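Local atomic coordinates of surface presentation of antigens protein spaK (Salmonella typhimurium, PDB entry 2FM8), a protein that chaperones type III secretion effectors such as SipA, SopA and SopE, storing them in the bacterial cytoplasm in a secretion-competent state for delivery to host cells. Residues M63-L66 with Q67-Y71; Y123-L126 with E127-R131. One frame throughout, in Å; residues are numbered along the deposited sequence.

Contact 1 (M63-L66 with Q67-Y71); sequences MVVL and QQRAY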
ATOM      1  N   MET A  63      11.191  -2.647   2.891  1.00 27.64           N
ATOM      2  CA  MET A  63       9.723  -2.724   3.046  1.00 28.76           C
ATOM      3  C   MET A  63       9.254  -1.956   4.293  1.00 28.22           C
ATOM      4  O   MET A  63       8.243  -1.285   4.270  1.00 27.92           O
ATOM      5  CB  MET A  63       9.230  -4.162   3.070  1.00 29.08           C
ATOM      6  CG  MET A  63       9.378  -4.898   1.723  1.00 31.39           C
ATOM      7  SD  MET A  63       8.391  -4.248   0.354  1.00 33.79           S
ATOM      8  CE  MET A  63       6.707  -4.518   0.900  1.00 33.22           C
ATOM      9  N   VAL A  64      10.025  -2.041   5.368  1.00 28.08           N
ATOM     10  CA  VAL A  64       9.757  -1.286   6.582  1.00 27.44           C
ATOM     11  C   VAL A  64       9.935   0.227   6.347  1.00 27.15           C
ATOM     12  O   VAL A  64       9.068   1.027   6.706  1.00 25.81           O
ATOM     13  CB  VAL A  64      10.638  -1.802   7.728  1.00 27.63           C
ATOM     14  CG1 VAL A  64      10.702  -0.822   8.901  1.00 27.64           C
ATOM     15  CG2 VAL A  64      10.128  -3.180   8.170  1.00 27.75           C
ATOM     16  N   VAL A  65      11.032   0.630   5.723  1.00 26.52           N
ATOM     17  CA  VAL A  65      11.233   2.054   5.507  1.00 27.11           C
ATOM     18  C   VAL A  65      10.136   2.598   4.596  1.00 27.23           C
ATOM     19  O   VAL A  65       9.697   3.740   4.760  1.00 25.74           O
ATOM     20  CB  VAL A  65      12.624   2.374   4.954  1.00 27.51           C
ATOM     21  CG1 VAL A  65      12.755   3.854   4.693  1.00 28.20           C
ATOM     22  CG2 VAL A  65      13.714   1.921   5.969  1.00 28.07           C
ATOM     23  N   LEU A  66       9.674   1.762   3.655  1.00 27.78           N
ATOM     24  CA  LEU A  66       8.556   2.126   2.779  1.00 27.37           C
ATOM     25  C   LEU A  66       7.302   2.610   3.554  1.00 27.10           C
ATOM     26  O   LEU A  66       6.560   3.466   3.078  1.00 27.69           O
ATOM     27  CB  LEU A  66       8.230   0.987   1.836  1.00 27.28           C
ATOM     28  CG  LEU A  66       7.222   1.239   0.700  1.00 28.02           C
ATOM     29  CD1 LEU A  66       7.659   2.335  -0.274  1.00 27.70           C
ATOM     30  CD2 LEU A  66       6.997  -0.040  -0.044  1.00 27.99           C
ATOM     31  N   GLN A  67       7.088   2.085   4.749  1.00 26.80           N
ATOM     32  CA  GLN A  67       5.962   2.508   5.598  1.00 26.97           C
ATOM     33  C   GLN A  67       5.957   4.015   5.900  1.00 27.12           C
ATOM     34  O   GLN A  67       4.916   4.596   6.125  1.00 26.29           O
ATOM     35  CB  GLN A  67       5.948   1.714   6.916  1.00 26.15           C
ATOM     36  CG  GLN A  67       5.918   0.194   6.737  1.00 25.99           C
ATOM     37  CD  GLN A  67       6.042  -0.556   8.023  1.00 25.50           C
ATOM     38  OE1 GLN A  67       5.685  -0.048   9.114  1.00 27.07           O
ATOM     39  NE2 GLN A  67       6.514  -1.787   7.924  1.00 17.94           N
ATOM     40  N   GLN A  68       7.132   4.628   5.918  1.00 27.96           N
ATOM     41  CA  GLN A  68       7.267   6.042   6.196  1.00 29.72           C
ATOM     42  C   GLN A  68       7.536   6.863   4.945  1.00 29.40           C
ATOM     43  O   GLN A  68       7.365   8.057   4.977  1.00 29.18           O
ATOM     44  CB  GLN A  68       8.430   6.279   7.169  1.00 30.39           C
ATOM     45  CG  GLN A  68       8.109   5.984   8.621  1.00 33.16           C
ATOM     46  CD  GLN A  68       9.364   6.111   9.513  1.00 35.31           C
ATOM     47  OE1 GLN A  68      10.367   6.744   9.123  1.00 46.23           O
ATOM     48  NE2 GLN A  68       9.317   5.502  10.699  1.00 40.35           N
ATOM     49  N   ARG A  69       7.978   6.227   3.862  1.00 29.39           N
ATOM     50  CA  ARG A  69       8.457   6.946   2.673  1.00 29.18           C
ATOM     51  C   ARG A  69       7.672   6.697   1.405  1.00 28.50           C
ATOM     52  O   ARG A  69       8.139   7.027   0.296  1.00 28.70           O
ATOM     53  CB  ARG A  69       9.927   6.616   2.443  1.00 30.20           C
ATOM     54  CG  ARG A  69      10.834   7.696   2.925  1.00 35.61           C
ATOM     55  CD  ARG A  69      11.426   7.393   4.217  1.00 42.47           C
ATOM     56  NE  ARG A  69      11.880   8.627   4.848  1.00 45.68           N
ATOM     57  CZ  ARG A  69      12.976   8.726   5.613  1.00 50.97           C
ATOM     58  NH1 ARG A  69      13.781   7.646   5.860  1.00 49.09           N
ATOM     59  NH2 ARG A  69      13.283   9.937   6.132  1.00 50.38           N
ATOM     60  N   ALA A  70       6.479   6.121   1.540  1.00 27.07           N
ATOM     61  CA  ALA A  70       5.698   5.749   0.369  1.00 26.64           C
ATOM     62  C   ALA A  70       5.310   6.929  -0.519  1.00 26.17           C
ATOM     63  O   ALA A  70       5.303   6.789  -1.744  1.00 24.63           O
ATOM     64  CB  ALA A  70       4.472   4.950   0.748  1.00 26.48           C
ATOM     65  N   TYR A  71       5.028   8.087   0.061  1.00 25.52           N
ATOM     66  CA  TYR A  71       4.694   9.256  -0.762  1.00 26.34           C
ATOM     67  C   TYR A  71       5.843   9.738  -1.646  1.00 26.68           C
ATOM     68  O   TYR A  71       5.684  10.007  -2.838  1.00 26.25           O
ATOM     69  CB  TYR A  71       4.277  10.398   0.147  1.00 26.51           C
ATOM     70  CG  TYR A  71       3.846  11.647  -0.568  1.00 26.64           C
ATOM     71  CD1 TYR A  71       2.892  11.605  -1.613  1.00 27.05           C
ATOM     72  CD2 TYR A  71       4.379  12.876  -0.204  1.00 25.32           C
ATOM     73  CE1 TYR A  71       2.490  12.770  -2.258  1.00 25.63           C
ATOM     74  CE2 TYR A  71       3.987  14.030  -0.829  1.00 27.11           C
ATOM     75  CZ  TYR A  71       3.043  13.985  -1.841  1.00 27.58           C
ATOM     76  OH  TYR A  71       2.667  15.173  -2.393  1.00 27.99           O
TER
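Val65 sets CG1 opposite its own backbone N (chi1 178°), and Arg69, one turn later, is bent at chi2 (101°); together these torsions bring the methyl and the arginine chain into touch. Val65 CG1 meets Arg69 CD at 3.8 Å, and the same methyl lies at the edge of the guanidinium, near its plane. Arg69 CD and the guanidinium edge are thus both beside the valine methyl, the two side chains crossing at an angle.

Gln67 folds back over the preceding turn instead. Its CB sits 3.2 Å from Val64 O and its CG is almost as close to that oxygen, so the base of the side chain lies against a carbonyl that also receives Gln67 N at 3.0 Å. That N-H comes from above the carbonyl plane and is bent (140° at the hydrogen), a three-residue step tighter than the alpha-helical one. Gln68 N repeats the step on Val65 O at 3.0 Å, while Arg69 N makes weak bonds to both Val65 O and Leu66 O. Helix 62-78 is kinked here, with turns of 3-10 character set into it.

This stretch of the helix faces the second subunit: Leu66 packs on Leu74 of that subunit, and Gln67 and Ala70 on its Tyr71. A chain of another protein lays its backbone against Val64 and Gln67. Within the chain, Met63 and Leu66 rest on Leu98 of strand 97-103. Leu66 CD1 points down the helix to Ala70 CB at 4.2 Å, and Ala70 CB in turn lies 3.5 Å from Leu66 O.

Contact 2 (Y123-L126 with E127-R131); sequences YNYL and EVFSR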
ATOM      1  N   TYR A 123      20.553   2.881 -13.401  1.00 27.60           N
ATOM      2  CA  TYR A 123      21.520   3.219 -12.344  1.00 27.73           C
ATOM      3  C   TYR A 123      21.146   4.502 -11.582  1.00 27.61           C
ATOM      4  O   TYR A 123      21.182   4.538 -10.341  1.00 27.92           O
ATOM      5  CB  TYR A 123      22.934   3.336 -12.949  1.00 27.07           C
ATOM      6  CG  TYR A 123      24.017   3.593 -11.942  1.00 26.87           C
ATOM      7  CD1 TYR A 123      24.673   2.541 -11.307  1.00 26.46           C
ATOM      8  CD2 TYR A 123      24.376   4.889 -11.596  1.00 29.32           C
ATOM      9  CE1 TYR A 123      25.658   2.776 -10.360  1.00 26.66           C
ATOM     10  CE2 TYR A 123      25.381   5.134 -10.633  1.00 28.30           C
ATOM     11  CZ  TYR A 123      26.016   4.070 -10.026  1.00 26.94           C
ATOM     12  OH  TYR A 123      27.013   4.298  -9.090  1.00 27.60           O
ATOM     13  N   ASN A 124      20.858   5.574 -12.324  1.00 27.72           N
ATOM     14  CA  ASN A 124      20.464   6.825 -11.730  1.00 28.12           C
ATOM     15  C   ASN A 124      19.248   6.640 -10.785  1.00 28.01           C
ATOM     16  O   ASN A 124      19.239   7.104  -9.633  1.00 26.11           O
ATOM     17  CB  ASN A 124      20.042   7.817 -12.822  1.00 28.88           C
ATOM     18  CG  ASN A 124      21.188   8.501 -13.499  1.00 30.11           C
ATOM     19  OD1 ASN A 124      22.327   8.475 -13.056  1.00 29.98           O
ATOM     20  ND2 ASN A 124      20.873   9.149 -14.610  1.00 34.69           N
ATOM     21  N   TYR A 125      18.225   5.953 -11.269  1.00 28.59           N
ATOM     22  CA  TYR A 125      17.042   5.724 -10.425  1.00 29.38           C
ATOM     23  C   TYR A 125      17.325   4.808  -9.271  1.00 28.82           C
ATOM     24  O   TYR A 125      16.773   4.983  -8.194  1.00 29.89           O
ATOM     25  CB  TYR A 125      15.870   5.168 -11.216  1.00 32.17           C
ATOM     26  CG  TYR A 125      15.290   6.129 -12.199  1.00 34.03           C
ATOM     27  CD1 TYR A 125      14.518   7.221 -11.798  1.00 38.10           C
ATOM     28  CD2 TYR A 125      15.473   5.913 -13.549  1.00 38.23           C
ATOM     29  CE1 TYR A 125      13.945   8.078 -12.780  1.00 37.60           C
ATOM     30  CE2 TYR A 125      14.943   6.747 -14.496  1.00 38.46           C
ATOM     31  CZ  TYR A 125      14.208   7.814 -14.124  1.00 38.39           C
ATOM     32  OH  TYR A 125      13.722   8.579 -15.177  1.00 42.99           O
ATOM     33  N   LEU A 126      18.163   3.814  -9.474  1.00 28.32           N
ATOM     34  CA  LEU A 126      18.569   2.970  -8.360  1.00 28.24           C
ATOM     35  C   LEU A 126      19.188   3.790  -7.216  1.00 27.36           C
ATOM     36  O   LEU A 126      18.879   3.555  -6.071  1.00 26.90           O
ATOM     37  CB  LEU A 126      19.523   1.857  -8.813  1.00 27.77           C
ATOM     38  CG  LEU A 126      20.063   0.988  -7.663  1.00 28.95           C
ATOM     39  CD1 LEU A 126      18.936   0.201  -6.978  1.00 30.37           C
ATOM     40  CD2 LEU A 126      21.098   0.022  -8.146  1.00 29.08           C
ATOM     41  N   GLU A 127      20.078   4.732  -7.535  1.00 27.40           N
ATOM     42  CA  GLU A 127      20.637   5.623  -6.531  1.00 27.79           C
ATOM     43  C   GLU A 127      19.557   6.366  -5.778  1.00 26.96           C
ATOM     44  O   GLU A 127      19.554   6.410  -4.557  1.00 26.13           O
ATOM     45  CB  GLU A 127      21.588   6.665  -7.151  1.00 28.12           C
ATOM     46  CG  GLU A 127      22.990   6.327  -6.962  1.00 32.13           C
ATOM     47  CD  GLU A 127      23.978   7.338  -7.562  1.00 29.56           C
ATOM     48  OE1 GLU A 127      24.886   7.740  -6.810  1.00 30.13           O
ATOM     49  OE2 GLU A 127      23.847   7.701  -8.747  1.00 29.70           O
ATOM     50  N   VAL A 128      18.649   6.956  -6.530  1.00 26.59           N
ATOM     51  CA  VAL A 128      17.597   7.771  -5.952  1.00 27.92           C
ATOM     52  C   VAL A 128      16.619   6.962  -5.105  1.00 27.48           C
ATOM     53  O   VAL A 128      16.295   7.340  -3.972  1.00 27.00           O
ATOM     54  CB  VAL A 128      16.936   8.596  -7.104  1.00 28.26           C
ATOM     55  CG1 VAL A 128      15.604   9.027  -6.788  1.00 31.83           C
ATOM     56  CG2 VAL A 128      17.855   9.796  -7.443  1.00 28.77           C
ATOM     57  N   PHE A 129      16.117   5.857  -5.644  1.00 27.91           N
ATOM     58  CA  PHE A 129      15.172   5.031  -4.877  1.00 27.57           C
ATOM     59  C   PHE A 129      15.851   4.436  -3.635  1.00 27.56           C
ATOM     60  O   PHE A 129      15.290   4.459  -2.568  1.00 26.93           O
ATOM     61  CB  PHE A 129      14.594   3.899  -5.733  1.00 28.25           C
ATOM     62  CG  PHE A 129      13.420   4.306  -6.587  1.00 27.16           C
ATOM     63  CD1 PHE A 129      12.142   4.091  -6.159  1.00 29.64           C
ATOM     64  CD2 PHE A 129      13.618   4.855  -7.842  1.00 28.77           C
ATOM     65  CE1 PHE A 129      11.036   4.468  -6.942  1.00 29.14           C
ATOM     66  CE2 PHE A 129      12.548   5.230  -8.640  1.00 28.27           C
ATOM     67  CZ  PHE A 129      11.256   5.049  -8.188  1.00 29.99           C
ATOM     68  N   SER A 130      17.068   3.912  -3.773  1.00 27.82           N
ATOM     69  CA  SER A 130      17.732   3.309  -2.611  1.00 28.23           C
ATOM     70  C   SER A 130      17.980   4.347  -1.491  1.00 28.09           C
ATOM     71  O   SER A 130      17.769   4.064  -0.309  1.00 27.75           O
ATOM     72  CB  SER A 130      19.009   2.540  -3.035  1.00 28.23           C
ATOM     73  OG  SER A 130      20.053   3.414  -3.374  1.00 30.43           O
ATOM     74  N   ARG A 131      18.365   5.567  -1.865  1.00 27.69           N
ATOM     75  CA  ARG A 131      18.537   6.646  -0.891  1.00 27.33           C
ATOM     76  C   ARG A 131      17.224   7.100  -0.272  1.00 27.32           C
ATOM     77  O   ARG A 131      17.176   7.417   0.917  1.00 26.37           O
ATOM     78  CB  ARG A 131      19.279   7.846  -1.541  1.00 27.24           C
ATOM     79  CG  ARG A 131      20.735   7.556  -1.851  1.00 26.24           C
ATOM     80  CD  ARG A 131      21.334   8.514  -2.820  1.00 27.15           C
ATOM     81  NE  ARG A 131      22.782   8.339  -2.889  1.00 26.99           N
ATOM     82  CZ  ARG A 131      23.651   9.283  -3.224  1.00 28.78           C
ATOM     83  NH1 ARG A 131      23.252  10.507  -3.563  1.00 29.52           N
ATOM     84  NH2 ARG A 131      24.945   9.019  -3.171  1.00 30.19           N
TER
HETATM   85  O   HOH W   1      27.227   6.952  -8.552  1.00 33.72           O
HETATM   86  O   HOH W   2      24.346   8.519 -11.160  1.00 26.82           O
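Glu127 reaches back one turn to Tyr123, its side chain passing from the backbone to the ring and then to water. CB lies 3.4 Å from Asn124 O, close to the backbone. Beyond CG the chain is extended and carries CD to within 4.0 Å of Tyr123 CE2. At the tip, OE2 comes nearer still to that ring carbon, 3.5 Å from Tyr123 CE2, with the carboxylate and ring planes 52° apart. The two carboxylate oxygens then part company. OE2 accepts a hydrogen bond from a water at 2.6 Å, and this water also donates to Asn124 OD1; OE1 accepts from a second water, which is hydrogen-bonded to Tyr123 OH as well. OE1 additionally faces the guanidinium of Arg131 in a long salt bridge, lying well out of its plane so that no N-H points at it.

Regular alpha-helical bonds run beneath these groups, the straightest from Phe129 N to Tyr125 O at 2.8 Å (175° at the hydrogen). That carbonyl oxygen also sits at the edge of the Phe129 ring, 3.2 Å from CD2. Helix 112-132 is the last of the fold: Phe129 packs against Ile73 and Ile77 of helix 62-78, while Tyr123 and Leu126 touch Leu37 of strand 32-37.

With chi1 at 74°, Ser130 OG sits between its own backbone N and carbonyl carbon and turns back to Leu126, one turn earlier, donating to Leu126 O at 2.9 Å. Ser130 N reaches the same oxygen from the opposite face of its plane, so two donors grip Leu126 O and the hydroxyl proton is used within the helix. Around Glu127, two waters and the loosely paired Arg131 would probably favour the charged form of the carboxylate.

From the N terminus the chain passes helix 6-17 and three strands before contact 1 falls in the first half of helix 62-78; strands 90-94 and 97-103 follow, and contact 2 lies late in helix 112-132. Each is local to its own helix, so neither closes a loop, and being in series they neither nest nor cross. Their centres are about 15 Å apart and their nearest atoms about 6 Å, without touching. The tie between the two helices is made further along the first, at residues 73 to 77. Contact 1 rests on strand 97-103 and lies toward the second subunit, whereas contact 2 connects the final helix with strand 32-37 and with helix 62-78.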